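Local coordinates for protein tyrocidine synthase 2 (Brevibacillus parabrevis, PDB 6TA8) that is part of a modular multidomain synthase and contains a two-lobed domain of the condensation-domain family, at residues A75-I79 with D178-Y183; I174-D178 with T317-G321. All blocks are in the same frame, centred on the assembly; numbering follows the deposited sequence.

Contact 1 of 2, residues A75-I79 with D178-Y183; sequences AFQQI and DFSSAY
Phe76 and Phe179 meet between helix 69-82 and helix 169-187, and their rings carry much of this helix-to-helix contact. The ring centroids are 5.0 Å apart and the planes are inclined at 39°, so the rings meet obliquely. The closest atoms are Phe76 CE2 and Phe179 CE1, 3.5 Å apart. Phe179 gets there because its CG stands anti to the backbone N (chi1 176°), which swings the ring across to the other helix although its CB does not point straight at it.

The aliphatic contacts frame this aromatic pair. Ala75 aims its methyl into the gap, where CB is 3.8 Å from Ala182 CB and also 3.8 Å from Phe179 CE1. With two such small side chains facing each other, the backbones come close, and the CA atoms of Ala75 and Ala182 are 5.2 Å apart. A turn further along, Ile79 reaches out with its CD1 to the root of the Phe179 side chain, 3.7 Å from CB and near the plane of the ring, at its edge. The short helix axes pass 9.4 Å from each other at 129° between their N-to-C directions, a steep crossing nearer perpendicular than antiparallel.

Neither helix lies alone: Phe76 rests on Val160 and Phe179 on Leu158, both of strand 155-163, so the two rings also pack both helices onto the sheet of the N-terminal lobe. The polar ends bond beyond the two segments: Tyr183 OH to Asp68 N, and Asp178, which also pairs with Arg318, through OD2 to His83 NE2.

No hydrogen bond joins 75-79 to 178-183, which are held by buried apolar surface and the fit of side chains; the polar links sit at the two ends of helix 69-82, through Asp68 and His83.

Contact 2 of 2, residues I174-D178 with T317-G321; sequences ILFED and TRTIG
Arg318 reaches Glu177 and Asp178 because its chain curls twice, at chi2 (-69°) and chi3 (-66°), turning the guanidinium round to meet the flank of helix 169-187. Glu177, extended beyond its CG, comes up to it roughly at a right angle, while Asp178 and Arg318 extend toward each other from opposite directions.

The three side chains form a salt-bridge network. Glu177 OE2 and Asp178 OD1 both lie near the plane of the guanidinium, at its edge, but the carboxylates are turned out of that plane, Asp178 by 48° and Glu177 more steeply still. Glu177 OE2 is 3.2 Å from Arg318 NH1, a weak hydrogen bond. Asp178 OD1 pairs with Arg318 NH2; the modelled separation is implausibly short, so its exact length is doubtful. Over one guanidinium face lies the CG2 methyl of Ile174, 4.0 Å above the plane and over its centre.

In this two-lobed condensation-domain fold, helix 169-187 starts at the family's HHxxxDG motif in the N-terminal lobe, whereas 317-321 lies in the loop joining strands 297-304 and 325-332 of the C-terminal lobe's sheet. The contact therefore bridges the lobes.

Ile174 lays its CD1 methyl against two backbone carbonyl oxygens of the loop, 3.3 Å from Thr317 O and 3.6 Å from Thr319 O. The apolar packing comes from Ile320, whose CD1 meets Leu175 CD2 at 3.7 Å, the two side chains crossing almost perpendicularly. His83 touches both Ile174 and Ile320, while Ser171 OG, at the start of the same helix, hydrogen-bonds to Gly321 O.

How the contacts relate
From the N terminus, helix 69-82 supplies residues 75-79. The chain then runs through most of the N-terminal lobe's sheet before helix 169-187 brings 178-183 back alongside, and contact 1 closes that loop. Contact 2 starts on the same helix, at 174-178, and closes a longer excursion into the second lobe when 317-321 arrives. Because 174-178 comes before the end of contact 1 and shares Asp178 with it, while 317-321 lies beyond both, the contacts cross. Their centres are about 11 Å apart, and they touch where Ile79 CG2 packs 3.8 Å from Leu175 CD2. Helix 169-187 is thus joined to a neighbouring helix of its own lobe and to a loop of the other.

Contact 1 of 2, residues A75-I79 with D178-Y183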
# COMPACT_ATOMS: atom_id res chain seq x y z
N ALA A 75 -21.60 8.87 -10.46
CA ALA A 75 -20.14 8.94 -10.58
C ALA A 75 -19.52 7.56 -10.48
O ALA A 75 -18.66 7.19 -11.29
CB ALA A 75 -19.58 9.87 -9.51
N PHE A 76 -19.95 6.77 -9.49
CA PHE A 76 -19.37 5.44 -9.30
C PHE A 76 -19.81 4.47 -10.39
O PHE A 76 -19.06 3.55 -10.73
CB PHE A 76 -19.72 4.90 -7.92
CG PHE A 76 -18.80 5.38 -6.83
CD1 PHE A 76 -17.58 4.75 -6.61
CD2 PHE A 76 -19.14 6.46 -6.04
CE1 PHE A 76 -16.73 5.20 -5.62
CE2 PHE A 76 -18.29 6.91 -5.05
CZ PHE A 76 -17.08 6.28 -4.83
N GLN A 77 -21.02 4.65 -10.93
CA GLN A 77 -21.44 3.83 -12.07
C GLN A 77 -20.50 4.01 -13.26
O GLN A 77 -20.29 3.07 -14.03
CB GLN A 77 -22.87 4.17 -12.46
CG GLN A 77 -23.94 3.55 -11.57
CD GLN A 77 -24.17 2.08 -11.86
OE1 GLN A 77 -24.06 1.64 -13.00
NE2 GLN A 77 -24.51 1.32 -10.83
N GLN A 78 -19.94 5.21 -13.42
CA GLN A 78 -18.99 5.46 -14.49
C GLN A 78 -17.57 5.05 -14.10
O GLN A 78 -16.80 4.61 -14.96
CB GLN A 78 -19.02 6.94 -14.89
CG GLN A 78 -18.16 7.28 -16.10
CD GLN A 78 -18.69 6.67 -17.38
OE1 GLN A 78 -19.88 6.37 -17.50
NE2 GLN A 78 -17.80 6.50 -18.36
N ILE A 79 -17.22 5.19 -12.82
CA ILE A 79 -15.88 4.82 -12.38
C ILE A 79 -15.65 3.32 -12.53
O ILE A 79 -14.65 2.88 -13.10
CB ILE A 79 -15.65 5.28 -10.92
CG1 ILE A 79 -15.48 6.80 -10.86
CG2 ILE A 79 -14.45 4.58 -10.32
CD1 ILE A 79 -15.32 7.33 -9.45
N ASP A 178 -10.53 10.97 -10.53
CA ASP A 178 -11.66 10.66 -11.40
C ASP A 178 -13.00 10.92 -10.72
O ASP A 178 -13.95 11.38 -11.36
CB ASP A 178 -11.57 9.21 -11.88
CG ASP A 178 -10.47 9.01 -12.91
OD1 ASP A 178 -9.72 9.97 -13.18
OD2 ASP A 178 -10.36 7.89 -13.46
N PHE A 179 -13.09 10.63 -9.42
CA PHE A 179 -14.35 10.88 -8.71
C PHE A 179 -14.61 12.37 -8.55
O PHE A 179 -15.75 12.82 -8.69
CB PHE A 179 -14.35 10.19 -7.35
CG PHE A 179 -15.58 10.47 -6.53
CD1 PHE A 179 -16.80 9.91 -6.89
CD2 PHE A 179 -15.52 11.29 -5.42
CE1 PHE A 179 -17.93 10.17 -6.14
CE2 PHE A 179 -16.65 11.55 -4.67
CZ PHE A 179 -17.86 10.99 -5.03
N SER A 180 -13.57 13.15 -8.26
CA SER A 180 -13.74 14.60 -8.17
C SER A 180 -14.11 15.20 -9.52
O SER A 180 -14.81 16.21 -9.57
CB SER A 180 -12.47 15.25 -7.63
OG SER A 180 -12.65 16.64 -7.45
N SER A 181 -13.66 14.59 -10.61
CA SER A 181 -14.04 15.06 -11.94
C SER A 181 -15.42 14.54 -12.33
O SER A 181 -16.22 15.29 -12.91
CB SER A 181 -13.00 14.63 -12.97
OG SER A 181 -13.40 14.98 -14.28
N ALA A 182 -15.72 13.28 -12.02
CA ALA A 182 -17.03 12.72 -12.34
C ALA A 182 -18.13 13.43 -11.56
O ALA A 182 -19.20 13.72 -12.11
CB ALA A 182 -17.06 11.22 -12.04
N TYR A 183 -17.89 13.73 -10.29
CA TYR A 183 -18.89 14.44 -9.49
C TYR A 183 -19.05 15.88 -9.96
O TYR A 183 -20.13 16.46 -9.81
CB TYR A 183 -18.52 14.39 -8.01
CG TYR A 183 -19.66 14.76 -7.09
CD1 TYR A 183 -20.57 13.80 -6.66
CD2 TYR A 183 -19.82 16.06 -6.64
CE1 TYR A 183 -21.61 14.13 -5.81
CE2 TYR A 183 -20.86 16.40 -5.79
CZ TYR A 183 -21.75 15.43 -5.38
OH TYR A 183 -22.79 15.76 -4.54

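Contact 2 of 2, residues I174-D178 with T317-G321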
# COMPACT_ATOMS: atom_id res chain seq x y z
N ILE A 174 -5.70 7.94 -8.42
CA ILE A 174 -6.51 7.98 -9.63
C ILE A 174 -7.99 8.05 -9.28
O ILE A 174 -8.78 8.68 -9.99
CB ILE A 174 -6.20 6.76 -10.52
CG1 ILE A 174 -4.70 6.65 -10.77
CG2 ILE A 174 -6.95 6.85 -11.84
CD1 ILE A 174 -4.29 5.39 -11.50
N LEU A 175 -8.39 7.40 -8.18
CA LEU A 175 -9.79 7.46 -7.75
C LEU A 175 -10.17 8.87 -7.30
O LEU A 175 -11.23 9.38 -7.68
CB LEU A 175 -10.03 6.46 -6.62
CG LEU A 175 -10.37 5.03 -7.03
CD1 LEU A 175 -10.79 4.22 -5.82
CD2 LEU A 175 -11.47 5.03 -8.08
N PHE A 176 -9.31 9.51 -6.51
CA PHE A 176 -9.59 10.87 -6.05
C PHE A 176 -9.70 11.83 -7.22
O PHE A 176 -10.51 12.76 -7.19
CB PHE A 176 -8.51 11.33 -5.08
CG PHE A 176 -8.33 10.44 -3.88
CD1 PHE A 176 -9.40 9.74 -3.36
CD2 PHE A 176 -7.09 10.31 -3.28
CE1 PHE A 176 -9.24 8.92 -2.25
CE2 PHE A 176 -6.92 9.50 -2.18
CZ PHE A 176 -7.99 8.80 -1.66
N GLU A 177 -8.90 11.62 -8.26
CA GLU A 177 -8.96 12.49 -9.44
C GLU A 177 -10.24 12.24 -10.22
O GLU A 177 -10.97 13.18 -10.55
CB GLU A 177 -7.74 12.26 -10.32
CG GLU A 177 -6.49 13.03 -9.89
CD GLU A 177 -5.25 12.58 -10.63
OE1 GLU A 177 -4.54 11.68 -10.13
OE2 GLU A 177 -4.97 13.12 -11.73
N ASP A 178 -10.53 10.97 -10.53
CA ASP A 178 -11.66 10.66 -11.40
C ASP A 178 -13.00 10.92 -10.72
O ASP A 178 -13.95 11.38 -11.36
CB ASP A 178 -11.57 9.21 -11.88
CG ASP A 178 -10.47 9.01 -12.91
OD1 ASP A 178 -9.72 9.97 -13.18
OD2 ASP A 178 -10.36 7.89 -13.46
N THR A 317 -0.34 4.27 -16.21
CA THR A 317 -0.41 5.51 -15.46
C THR A 317 -1.81 5.73 -14.88
O THR A 317 -1.95 6.14 -13.72
CB THR A 317 -0.02 6.70 -16.34
OG1 THR A 317 -0.66 6.59 -17.62
CG2 THR A 317 1.49 6.73 -16.54
N ARG A 318 -2.85 5.45 -15.66
CA ARG A 318 -4.23 5.60 -15.22
C ARG A 318 -4.88 4.26 -14.89
O ARG A 318 -6.11 4.17 -14.82
CB ARG A 318 -5.05 6.33 -16.28
CG ARG A 318 -4.45 7.65 -16.74
CD ARG A 318 -4.50 8.69 -15.64
NE ARG A 318 -5.87 9.06 -15.32
CZ ARG A 318 -6.20 9.93 -14.37
NH1 ARG A 318 -5.26 10.52 -13.65
NH2 ARG A 318 -7.48 10.22 -14.14
N THR A 319 -4.08 3.21 -14.69
CA THR A 319 -4.60 1.88 -14.44
C THR A 319 -4.75 1.65 -12.94
O THR A 319 -3.82 1.93 -12.17
CB THR A 319 -3.68 0.81 -15.05
OG1 THR A 319 -3.66 0.96 -16.47
CG2 THR A 319 -4.17 -0.58 -14.69
N ILE A 320 -5.91 1.14 -12.54
CA ILE A 320 -6.20 0.85 -11.14
C ILE A 320 -6.01 -0.65 -10.91
O ILE A 320 -6.49 -1.47 -11.70
CB ILE A 320 -7.62 1.29 -10.77
CG1 ILE A 320 -7.69 2.82 -10.67
CG2 ILE A 320 -8.08 0.65 -9.46
CD1 ILE A 320 -9.02 3.35 -10.21
N GLY A 321 -5.30 -0.99 -9.85
CA GLY A 321 -5.02 -2.39 -9.55
C GLY A 321 -4.09 -2.48 -8.37
O GLY A 321 -3.68 -1.48 -7.79